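Local coordinates for protein cyanuric acid amidohydrolase (Azorhizobium caulinodans, PDB 4NQ3) that hydrolyses cyanuric acid, opening its s-triazine ring to give carboxybiuret on the pathway of atrazine degradation, at residues A108-H113 with R137-A142; D149-V153 with A250-G254; A257-D261 with R293-K297; A276-V282 with V324-E329. All coordinates share one frame; numbering follows the deposited sequence.

Interaction 1: residues A108-H113 with R137-A142; sequences AIGRAH and RAMAAA. With SO4 (sulfate ion), chain F; SO4 (sulfate ion), chain D.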
loop_
_atom_site.group_PDB
_atom_site.type_symbol
_atom_site.label_atom_id
_atom_site.label_comp_id
_atom_site.label_asym_id
_atom_site.label_seq_id
_atom_site.Cartn_x
_atom_site.Cartn_y
_atom_site.Cartn_z
ATOM N N ALA A 108 -9.996 38.089 -8.054
ATOM C CA ALA A 108 -11.449 37.948 -7.985
ATOM C C ALA A 108 -11.794 36.476 -7.799
ATOM O O ALA A 108 -11.083 35.603 -8.301
ATOM C CB ALA A 108 -12.111 38.493 -9.226
ATOM N N ILE A 109 -12.903 36.219 -7.107
ATOM C CA ILE A 109 -13.350 34.885 -6.743
ATOM C C ILE A 109 -14.817 34.680 -7.049
ATOM O O ILE A 109 -15.649 35.510 -6.695
ATOM C CB ILE A 109 -13.176 34.634 -5.261
ATOM C CG1 ILE A 109 -11.747 34.920 -4.836
ATOM C CG2 ILE A 109 -13.593 33.209 -4.904
ATOM C CD1 ILE A 109 -11.672 35.184 -3.381
ATOM N N GLY A 110 -15.150 33.581 -7.711
ATOM C CA GLY A 110 -16.549 33.265 -7.958
ATOM C C GLY A 110 -16.822 31.810 -7.643
ATOM O O GLY A 110 -15.940 30.957 -7.804
ATOM N N ARG A 111 -18.020 31.507 -7.168
ATOM C CA ARG A 111 -18.321 30.119 -6.854
ATOM C C ARG A 111 -19.611 29.742 -7.539
ATOM O O ARG A 111 -20.368 30.624 -7.921
ATOM C CB ARG A 111 -18.459 29.902 -5.346
ATOM C CG ARG A 111 -19.343 30.901 -4.756
ATOM C CD ARG A 111 -19.923 30.499 -3.454
ATOM N NE ARG A 111 -20.712 31.624 -2.961
ATOM C CZ ARG A 111 -21.104 31.771 -1.703
ATOM N NH1 ARG A 111 -20.763 30.853 -0.801
ATOM N NH2 ARG A 111 -21.813 32.848 -1.342
ATOM N N ALA A 112 -19.877 28.440 -7.626
ATOM C CA ALA A 112 -21.121 27.911 -8.170
ATOM C C ALA A 112 -21.224 26.439 -7.792
ATOM O O ALA A 112 -20.206 25.799 -7.527
ATOM C CB ALA A 112 -21.182 28.088 -9.674
ATOM N N HIS A 113 -22.450 25.910 -7.791
ATOM C CA HIS A 113 -22.755 24.526 -7.402
ATOM C C HIS A 113 -23.496 23.881 -8.546
ATOM O O HIS A 113 -23.871 24.557 -9.514
ATOM C CB HIS A 113 -23.619 24.495 -6.142
ATOM C CG HIS A 113 -23.011 25.252 -5.009
ATOM N ND1 HIS A 113 -22.462 24.639 -3.901
ATOM C CD2 HIS A 113 -22.809 26.583 -4.848
ATOM C CE1 HIS A 113 -21.970 25.566 -3.093
ATOM N NE2 HIS A 113 -22.166 26.754 -3.646
ATOM N N ARG A 137 -21.646 30.393 -14.666
ATOM C CA ARG A 137 -22.257 31.036 -13.504
ATOM C C ARG A 137 -21.228 31.576 -12.532
ATOM O O ARG A 137 -21.307 32.730 -12.136
ATOM C CB ARG A 137 -23.190 30.071 -12.772
ATOM C CG ARG A 137 -24.586 29.988 -13.373
ATOM C CD ARG A 137 -25.489 29.079 -12.572
ATOM N NE ARG A 137 -25.373 27.709 -13.048
ATOM C CZ ARG A 137 -25.181 26.662 -12.261
ATOM N NH1 ARG A 137 -25.061 26.835 -10.950
ATOM N NH2 ARG A 137 -25.090 25.451 -12.788
ATOM N N ALA A 138 -20.256 30.757 -12.150
ATOM C CA ALA A 138 -19.245 31.229 -11.214
ATOM C C ALA A 138 -18.453 32.407 -11.789
ATOM O O ALA A 138 -18.125 33.348 -11.062
ATOM C CB ALA A 138 -18.308 30.109 -10.842
HETATM N N MSE A 139 -18.149 32.351 -13.086
HETATM C CA MSE A 139 -17.484 33.454 -13.773
HETATM C C MSE A 139 -18.236 34.759 -13.568
HETATM O O MSE A 139 -17.662 35.775 -13.169
HETATM C CB MSE A 139 -17.364 33.169 -15.270
HETATM C CG MSE A 139 -16.126 32.401 -15.668
HETATM SE SE MSE A 139 -16.074 32.203 -17.588
HETATM C CE MSE A 139 -15.716 34.047 -18.071
ATOM N N ALA A 140 -19.528 34.721 -13.865
ATOM C CA ALA A 140 -20.394 35.859 -13.656
ATOM C C ALA A 140 -20.358 36.366 -12.211
ATOM O O ALA A 140 -20.307 37.560 -11.964
ATOM C CB ALA A 140 -21.797 35.494 -14.038
ATOM N N ALA A 141 -20.451 35.456 -11.256
ATOM C CA ALA A 141 -20.453 35.832 -9.855
ATOM C C ALA A 141 -19.149 36.512 -9.444
ATOM O O ALA A 141 -19.124 37.308 -8.511
ATOM C CB ALA A 141 -20.702 34.609 -8.996
ATOM N N ALA A 142 -18.072 36.194 -10.153
ATOM C CA ALA A 142 -16.772 36.804 -9.901
ATOM C C ALA A 142 -16.692 38.201 -10.515
ATOM O O ALA A 142 -15.766 38.963 -10.228
ATOM C CB ALA A 142 -15.658 35.928 -10.453
HETATM S S SO4 F . -25.175 28.377 -8.245
HETATM O O1 SO4 F . -25.360 29.069 -9.524
HETATM O O2 SO4 F . -26.460 28.049 -7.626
HETATM O O3 SO4 F . -24.466 27.126 -8.489
HETATM O O4 SO4 F . -24.411 29.246 -7.343
HETATM S S SO4 D . -22.459 34.962 -4.290
HETATM O O1 SO4 D . -23.915 34.842 -4.429
HETATM O O2 SO4 D . -21.890 35.911 -5.258
HETATM O O3 SO4 D . -22.152 35.400 -2.922
HETATM O O4 SO4 D . -21.884 33.640 -4.561
HETATM O O HOH W 1 -17.954 36.762 -5.597
#
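Ala112 and Ala138 meet methyl to methyl, CB to CB 3.7 Å, where helix 125-141 packs on one face of strand 106-113. This is an alpha/beta layer of repeat unit B: the strand is an edge strand, within this chain, of a four-stranded mixed sheet, and the two short axes pass 5.9 Å apart, running at 143° to each other. Small residues suit so close an approach. Gly110 faces the end of the helix, and a CB there would collide with Ala138 O; instead its CA makes a C-H contact to that oxygen at 3.5 Å, while Ala138 CA does the same to Arg111 O. Ala142 CB rests over Gly110 N at 3.6 Å. Arg111 leaves the strand on the side turned from the helix, and CG, wedged between the backbone N and the carbonyl carbon (chi1 49°), starts an extended chain. Its guanidinium meets a sulfate, probably from the crystallisation liquor, edge-on and in plane: NE donates to O4 at 2.8 Å and NH2 to O3 at 3.0 Å. A leucine here would probably leave this sulfate less firmly held, without the NE and NH2 bonds. Arg137 bends at chi3 (-89°), bringing the guanidinium edge round to a second sulfate, where NH1 donates both to sulfate O1 at 2.7 Å and to the backbone oxygen His113 O at 2.9 Å.

Interaction 2: residues D149-V153 with A250-G254; sequences DVHFV and AIAHG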
loop_
_atom_site.group_PDB
_atom_site.type_symbol
_atom_site.label_atom_id
_atom_site.label_comp_id
_atom_site.label_asym_id
_atom_site.label_seq_id
_atom_site.Cartn_x
_atom_site.Cartn_y
_atom_site.Cartn_z
ATOM N N ASP A 149 -9.226 36.619 -18.420
ATOM C CA ASP A 149 -9.036 37.121 -17.072
ATOM C C ASP A 149 -9.277 36.029 -16.041
ATOM O O ASP A 149 -9.176 36.278 -14.848
ATOM C CB ASP A 149 -9.955 38.311 -16.801
ATOM C CG ASP A 149 -9.500 39.564 -17.526
ATOM O OD1 ASP A 149 -8.269 39.765 -17.655
ATOM O OD2 ASP A 149 -10.368 40.347 -17.966
ATOM N N VAL A 150 -9.593 34.825 -16.500
ATOM C CA VAL A 150 -9.702 33.676 -15.613
ATOM C C VAL A 150 -8.354 32.985 -15.525
ATOM O O VAL A 150 -7.737 32.690 -16.537
ATOM C CB VAL A 150 -10.775 32.680 -16.106
ATOM C CG1 VAL A 150 -10.676 31.370 -15.362
ATOM C CG2 VAL A 150 -12.173 33.281 -15.953
ATOM N N HIS A 151 -7.910 32.680 -14.316
ATOM C CA HIS A 151 -6.577 32.113 -14.142
ATOM C C HIS A 151 -6.559 30.698 -13.603
ATOM O O HIS A 151 -5.575 29.989 -13.758
ATOM C CB HIS A 151 -5.746 33.015 -13.237
ATOM C CG HIS A 151 -5.249 34.226 -13.946
ATOM N ND1 HIS A 151 -4.037 34.247 -14.605
ATOM C CD2 HIS A 151 -5.818 35.435 -14.155
ATOM C CE1 HIS A 151 -3.875 35.427 -15.174
ATOM N NE2 HIS A 151 -4.942 36.163 -14.921
ATOM N N PHE A 152 -7.655 30.274 -12.998
ATOM C CA PHE A 152 -7.694 28.975 -12.381
ATOM C C PHE A 152 -9.126 28.590 -12.068
ATOM O O PHE A 152 -9.843 29.360 -11.462
ATOM C CB PHE A 152 -6.870 29.016 -11.122
ATOM C CG PHE A 152 -6.562 27.682 -10.558
ATOM C CD1 PHE A 152 -5.525 26.932 -11.082
ATOM C CD2 PHE A 152 -7.278 27.196 -9.467
ATOM C CE1 PHE A 152 -5.204 25.708 -10.552
ATOM C CE2 PHE A 152 -6.969 25.951 -8.925
ATOM C CZ PHE A 152 -5.919 25.207 -9.467
ATOM N N VAL A 153 -9.572 27.437 -12.541
ATOM C CA VAL A 153 -10.902 26.965 -12.191
ATOM C C VAL A 153 -10.812 25.629 -11.462
ATOM O O VAL A 153 -10.439 24.611 -12.051
ATOM C CB VAL A 153 -11.789 26.837 -13.420
ATOM C CG1 VAL A 153 -13.191 26.392 -13.017
ATOM C CG2 VAL A 153 -11.838 28.171 -14.107
ATOM N N ALA A 250 -2.941 39.322 -6.184
ATOM C CA ALA A 250 -3.138 38.982 -7.598
ATOM C C ALA A 250 -2.893 37.490 -7.828
ATOM O O ALA A 250 -2.355 36.788 -6.956
ATOM C CB ALA A 250 -2.234 39.785 -8.478
ATOM N N ILE A 251 -3.273 37.003 -9.003
ATOM C CA ILE A 251 -3.047 35.602 -9.316
ATOM C C ILE A 251 -2.419 35.529 -10.684
ATOM O O ILE A 251 -2.761 36.313 -11.566
ATOM C CB ILE A 251 -4.363 34.775 -9.268
ATOM C CG1 ILE A 251 -4.088 33.282 -9.437
ATOM C CG2 ILE A 251 -5.375 35.277 -10.304
ATOM C CD1 ILE A 251 -5.311 32.402 -9.205
ATOM N N ALA A 252 -1.463 34.624 -10.840
ATOM C CA ALA A 252 -0.840 34.352 -12.127
ATOM C C ALA A 252 -0.850 32.845 -12.291
ATOM O O ALA A 252 -0.998 32.128 -11.299
ATOM C CB ALA A 252 0.565 34.906 -12.174
ATOM N N HIS A 253 -0.719 32.355 -13.521
ATOM C CA HIS A 253 -0.737 30.908 -13.762
ATOM C C HIS A 253 0.097 30.539 -14.968
ATOM O O HIS A 253 0.405 31.390 -15.801
ATOM C CB HIS A 253 -2.157 30.394 -13.997
ATOM C CG HIS A 253 -2.600 30.527 -15.419
ATOM N ND1 HIS A 253 -3.068 31.715 -15.945
ATOM C CD2 HIS A 253 -2.619 29.629 -16.435
ATOM C CE1 HIS A 253 -3.369 31.539 -17.222
ATOM N NE2 HIS A 253 -3.105 30.282 -17.544
ATOM N N GLY A 254 0.380 29.247 -15.098
ATOM C CA GLY A 254 1.129 28.718 -16.222
ATOM C C GLY A 254 0.896 27.225 -16.342
ATOM O O GLY A 254 0.225 26.633 -15.495
#
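His151 and His253 meet through their ND1 atoms, 3.0 Å apart in a rather bent hydrogen bond in which either ring could be the donor. The rings cross steeply, planes at 73°, and meet rim to rim with neither lying over the other. His151 ND1 approaches in the plane of the His253 ring, at its edge. Histidine suits both places because a ring nitrogen can give or take the proton while the flat ring can pack beside Ile251. Ile251 completes the first shell: its CG2 touches His151 CB at 3.7 Å, and its carbonyl O sits 3.8 Å above the centre of the His151 ring. A face of the His253 ring in turn covers His151 O, with CG 3.4 Å from that oxygen; a chi1 of 85°, which sets CG between the backbone N and the carbonyl carbon, places the ring there. With an alanine at His151, ND1 of His253 would probably lose its partner and a gap would open beside Ile251 CG2. What places His151 is a classic beta bulge, for His151 and Phe152 both pair with Leu239 of strand 235-242. The Phe152 side chain touches Ala348 of strand 345-352. The strands, crossing at 75°, belong to the sheets of repeat units B and C, and Ile251 touches both Leu239 of strand 235-242 and Ile350 of strand 345-352.

Interaction 3: residues A257-D261 with R293-K297; sequences ADAID and RIRGK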
loop_
_atom_site.group_PDB
_atom_site.type_symbol
_atom_site.label_atom_id
_atom_site.label_comp_id
_atom_site.label_asym_id
_atom_site.label_seq_id
_atom_site.Cartn_x
_atom_site.Cartn_y
_atom_site.Cartn_z
ATOM N N ALA A 257 4.896 21.716 -18.533
ATOM C CA ALA A 257 4.983 20.863 -19.710
ATOM C C ALA A 257 5.097 19.403 -19.278
ATOM O O ALA A 257 4.531 18.497 -19.908
ATOM C CB ALA A 257 6.145 21.268 -20.548
ATOM N N ASP A 258 5.836 19.185 -18.194
ATOM C CA ASP A 258 5.889 17.875 -17.553
ATOM C C ASP A 258 6.120 18.009 -16.035
ATOM O O ASP A 258 6.075 19.114 -15.477
ATOM C CB ASP A 258 6.957 16.987 -18.194
ATOM C CG ASP A 258 8.318 17.634 -18.229
ATOM O OD1 ASP A 258 8.627 18.420 -17.305
ATOM O OD2 ASP A 258 9.081 17.354 -19.190
ATOM N N ALA A 259 6.367 16.873 -15.388
ATOM C CA ALA A 259 6.374 16.784 -13.933
ATOM C C ALA A 259 7.538 17.532 -13.297
ATOM O O ALA A 259 7.523 17.789 -12.100
ATOM C CB ALA A 259 6.372 15.333 -13.491
ATOM N N ILE A 260 8.555 17.881 -14.068
ATOM C CA ILE A 260 9.657 18.607 -13.456
ATOM C C ILE A 260 9.855 19.977 -14.091
ATOM O O ILE A 260 10.907 20.612 -13.929
ATOM C CB ILE A 260 10.971 17.820 -13.523
ATOM C CG1 ILE A 260 11.309 17.469 -14.967
ATOM C CG2 ILE A 260 10.891 16.571 -12.660
ATOM C CD1 ILE A 260 12.566 16.695 -15.088
ATOM N N ASP A 261 8.823 20.449 -14.783
ATOM C CA ASP A 261 8.880 21.756 -15.423
ATOM C C ASP A 261 8.498 22.848 -14.427
ATOM O O ASP A 261 7.320 23.178 -14.283
ATOM C CB ASP A 261 7.960 21.791 -16.643
ATOM C CG ASP A 261 8.099 23.073 -17.436
ATOM O OD1 ASP A 261 9.198 23.677 -17.381
ATOM O OD2 ASP A 261 7.118 23.469 -18.112
ATOM N N ARG A 293 7.045 7.883 -19.859
ATOM C CA ARG A 293 8.375 8.495 -19.820
ATOM C C ARG A 293 8.323 9.960 -19.404
ATOM O O ARG A 293 7.334 10.648 -19.654
ATOM C CB ARG A 293 9.077 8.389 -21.193
ATOM C CG ARG A 293 9.040 7.014 -21.855
ATOM C CD ARG A 293 9.951 6.928 -23.083
ATOM N NE ARG A 293 10.145 5.535 -23.520
ATOM C CZ ARG A 293 11.224 4.783 -23.251
ATOM N NH1 ARG A 293 12.251 5.273 -22.554
ATOM N NH2 ARG A 293 11.286 3.529 -23.692
ATOM N N ILE A 294 9.395 10.424 -18.762
ATOM C CA ILE A 294 9.633 11.850 -18.580
ATOM C C ILE A 294 10.960 12.223 -19.254
ATOM O O ILE A 294 12.035 11.743 -18.849
ATOM C CB ILE A 294 9.663 12.244 -17.092
ATOM C CG1 ILE A 294 8.367 11.790 -16.411
ATOM C CG2 ILE A 294 9.908 13.747 -16.940
ATOM C CD1 ILE A 294 8.297 12.095 -14.938
ATOM N N ARG A 295 10.863 13.075 -20.280
ATOM C CA ARG A 295 12.008 13.551 -21.070
ATOM C C ARG A 295 12.892 12.396 -21.539
ATOM O O ARG A 295 14.116 12.455 -21.439
ATOM C CB ARG A 295 12.814 14.580 -20.271
ATOM C CG ARG A 295 11.974 15.785 -19.842
ATOM C CD ARG A 295 12.780 16.893 -19.195
ATOM N NE ARG A 295 11.942 18.028 -18.817
ATOM C CZ ARG A 295 12.360 19.080 -18.109
ATOM N NH1 ARG A 295 13.618 19.130 -17.687
ATOM N NH2 ARG A 295 11.520 20.080 -17.808
ATOM N N GLY A 296 12.237 11.363 -22.071
ATOM C CA GLY A 296 12.867 10.185 -22.627
ATOM C C GLY A 296 13.093 9.056 -21.635
ATOM O O GLY A 296 13.241 7.899 -22.039
ATOM N N LYS A 297 13.086 9.378 -20.341
ATOM C CA LYS A 297 13.465 8.426 -19.288
ATOM C C LYS A 297 12.212 7.754 -18.745
ATOM O O LYS A 297 11.241 8.438 -18.442
ATOM C CB LYS A 297 14.207 9.145 -18.157
ATOM C CG LYS A 297 15.352 10.043 -18.624
ATOM C CD LYS A 297 16.477 9.267 -19.301
ATOM C CE LYS A 297 17.569 10.204 -19.830
ATOM N NZ LYS A 297 18.229 11.008 -18.747
#
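Asp258 and Arg295 form the salt bridge of this contact. Arg295 NE donates to the syn lone pair of Asp258 OD2 at 3.0 Å, nearly in the guanidinium plane, whereas the second link, Arg295 NH2 to Asp258 OD1, is weak at 3.4 Å, and the two flat groups are turned 45° apart. Arginine serves twice here, since NH1 reaches past the pair to Gly326 O of the second subunit. Apolar packing backs the charges: Ile260 CG1 lies 3.7 Å over the centre of the guanidinium, and Ile294 CD1 meets Ala259 CB at 4.0 Å. Local hydrogen bonds shape the loop. Asp258 OD1 takes the N-H of Ile260 at 3.3 Å from above the carboxylate plane, making an Asx turn within the type I turn that ends at Asp261, and Asp261 OD2 accepts from Ala257 N at 2.9 Å. Across from it, Arg295 and Gly296 occupy the type I' turn of a tight hairpin, where both have positive phi. Loop 257-261 joins strand 249-256 to helix 263-271; Ala259 and Ile260 pack on Phe316 of helix 309-325, and the hairpin of strands 293-294 and 297-298 stands beyond it against the second subunit.

Interaction 4: residues A276-V282 with V324-E329; sequences AGEATIV and VVGHTE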
loop_
_atom_site.group_PDB
_atom_site.type_symbol
_atom_site.label_atom_id
_atom_site.label_comp_id
_atom_site.label_asym_id
_atom_site.label_seq_id
_atom_site.Cartn_x
_atom_site.Cartn_y
_atom_site.Cartn_z
ATOM N N ALA A 276 9.586 33.937 -4.131
ATOM C CA ALA A 276 9.245 32.755 -3.356
ATOM C C ALA A 276 9.463 32.986 -1.860
ATOM O O ALA A 276 10.476 33.559 -1.436
ATOM C CB ALA A 276 10.053 31.550 -3.841
ATOM N N GLY A 277 8.499 32.543 -1.064
ATOM C CA GLY A 277 8.584 32.675 0.374
ATOM C C GLY A 277 7.452 31.908 1.022
ATOM O O GLY A 277 6.564 31.403 0.327
ATOM N N GLU A 278 7.486 31.822 2.351
ATOM C CA GLU A 278 6.477 31.088 3.094
ATOM C C GLU A 278 5.094 31.553 2.663
ATOM O O GLU A 278 4.168 30.763 2.568
ATOM C CB GLU A 278 6.683 31.271 4.606
ATOM C CG GLU A 278 5.982 30.231 5.494
ATOM C CD GLU A 278 4.605 30.670 5.975
ATOM O OE1 GLU A 278 4.227 31.842 5.747
ATOM O OE2 GLU A 278 3.892 29.836 6.574
ATOM N N ALA A 279 4.984 32.821 2.302
ATOM C CA ALA A 279 3.686 33.400 1.977
ATOM C C ALA A 279 3.157 33.022 0.596
ATOM O O ALA A 279 1.968 33.168 0.338
ATOM C CB ALA A 279 3.748 34.899 2.105
ATOM N N THR A 280 4.019 32.567 -0.307
ATOM C CA THR A 280 3.546 32.199 -1.647
ATOM C C THR A 280 2.483 31.089 -1.573
ATOM O O THR A 280 2.648 30.090 -0.871
ATOM C CB THR A 280 4.693 31.707 -2.545
ATOM O OG1 THR A 280 5.814 32.597 -2.447
ATOM C CG2 THR A 280 4.228 31.613 -3.982
ATOM N N ILE A 281 1.373 31.281 -2.269
ATOM C CA ILE A 281 0.344 30.261 -2.348
ATOM C C ILE A 281 0.440 29.548 -3.690
ATOM O O ILE A 281 0.415 30.209 -4.738
ATOM C CB ILE A 281 -1.038 30.880 -2.218
ATOM C CG1 ILE A 281 -1.224 31.470 -0.830
ATOM C CG2 ILE A 281 -2.117 29.857 -2.563
ATOM C CD1 ILE A 281 -2.521 32.175 -0.704
ATOM N N VAL A 282 0.518 28.219 -3.679
ATOM C CA VAL A 282 0.668 27.470 -4.929
ATOM C C VAL A 282 -0.435 26.441 -5.110
ATOM O O VAL A 282 -0.710 25.667 -4.201
ATOM C CB VAL A 282 2.029 26.745 -4.996
ATOM C CG1 VAL A 282 2.243 26.165 -6.378
ATOM C CG2 VAL A 282 3.162 27.705 -4.632
ATOM N N VAL A 324 11.299 24.911 -5.056
ATOM C CA VAL A 324 11.388 26.213 -5.695
ATOM C C VAL A 324 10.846 27.272 -4.770
ATOM O O VAL A 324 11.395 28.368 -4.645
ATOM C CB VAL A 324 10.599 26.258 -7.027
ATOM C CG1 VAL A 324 10.521 27.678 -7.554
ATOM C CG2 VAL A 324 11.231 25.314 -8.064
ATOM N N VAL A 325 9.745 26.947 -4.122
ATOM C CA VAL A 325 9.020 27.962 -3.393
ATOM C C VAL A 325 9.447 27.951 -1.918
ATOM O O VAL A 325 9.129 28.864 -1.169
ATOM C CB VAL A 325 7.491 27.755 -3.578
ATOM C CG1 VAL A 325 7.040 26.506 -2.874
ATOM C CG2 VAL A 325 6.718 28.944 -3.085
ATOM N N GLY A 326 10.212 26.942 -1.509
ATOM C CA GLY A 326 10.805 26.955 -0.179
ATOM C C GLY A 326 9.997 26.491 1.028
ATOM O O GLY A 326 10.456 26.592 2.164
ATOM N N HIS A 327 8.788 25.991 0.797
ATOM C CA HIS A 327 7.975 25.438 1.876
ATOM C C HIS A 327 7.065 24.345 1.371
ATOM O O HIS A 327 6.987 24.104 0.171
ATOM C CB HIS A 327 7.156 26.522 2.552
ATOM C CG HIS A 327 6.061 27.079 1.703
ATOM N ND1 HIS A 327 4.750 26.668 1.817
ATOM C CD2 HIS A 327 6.074 28.045 0.752
ATOM C CE1 HIS A 327 4.003 27.349 0.963
ATOM N NE2 HIS A 327 4.783 28.192 0.305
ATOM N N THR A 328 6.396 23.661 2.288
ATOM C CA THR A 328 5.657 22.469 1.911
ATOM C C THR A 328 4.159 22.613 2.066
ATOM O O THR A 328 3.424 21.653 1.865
ATOM C CB THR A 328 6.108 21.284 2.722
ATOM O OG1 THR A 328 5.908 21.589 4.102
ATOM C CG2 THR A 328 7.583 21.003 2.449
ATOM N N GLU A 329 3.696 23.803 2.422
ATOM C CA GLU A 329 2.259 24.016 2.570
ATOM C C GLU A 329 1.680 24.420 1.210
ATOM O O GLU A 329 1.208 25.532 1.040
ATOM C CB GLU A 329 1.961 25.087 3.629
ATOM C CG GLU A 329 0.827 24.775 4.605
ATOM C CD GLU A 329 0.820 25.735 5.797
ATOM O OE1 GLU A 329 0.769 26.960 5.558
ATOM O OE2 GLU A 329 0.899 25.282 6.968
HETATM O O HOH W 2 0.973 30.077 6.794
HETATM O O HOH W 3 0.003 27.178 -0.585
#
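Val325 lays its CG2 methyl against the side chain of Thr280, reaching CB at 3.5 Å. The same methyl points tip to tip at Val282 CG2, 4.1 Å away, and Ala276 CB closes over the helix end, 3.5 Å from Val324 O. A branched valine suits this spot because one methyl, turned anti to the backbone N, can reach Thr280, Val282 and, more loosely, Ala276. Thr280 has a double role: its methyl and CB pack while OG1 accepts from Gly277 N at 3.0 Å, tightening the type I turn from Gly277 to Thr280. That turn leads into strand 281-286, a central strand of the repeat unit C sheet, and packs against the C-terminal end of helix 309-325, where Gly326, with positive phi, lets the chain leave the helix. His327 swings CG between its backbone N and carbonyl carbon (chi1 69°), carrying the ring up to the 277-280 turn. Its NE2 donates to Thr280 O at 3.1 Å, slightly out of the ring plane, and its ND1 takes the N-H of Glu329 at 3.1 Å, which probably restrains rotation of the ring. Glu278 O stands over one face of the ring, offset toward its rim, and accepts from Arg8 instead. The carboxylates of Glu278, poorly ordered, and Glu329 come within 4.4 Å, OE2 to OE1; the repulsion is probably eased by Lys297 of the second subunit, salt-bridged to Glu278, by Arg8, salt-bridged to Glu329 OE1, and by a magnesium ion about 3 Å from the Glu329 side chain; a water donates to both, weakly to Glu329.

Interactions 1 and 2 are buried and share the sheet of repeat unit B; they touch where Met139 CG packs on Val150 CG2 at 4.1 Å. The first seats a helix on its sheet with alanines and a glycine, the second ties this sheet to that of unit C through paired histidines. Interactions 3 and 4 are partly buried, lie in unit C, and alternate along the chain, both drawing on helix 309-325 for their apolar backing. Their charged ends work between chains: Arg295 and Lys297 of 293-297 reach Gly326 and Glu278 of the second subunit, the segments of interaction 4 in that copy. The buried contacts rest mainly on packing; the outer two add intersubunit ion pairs.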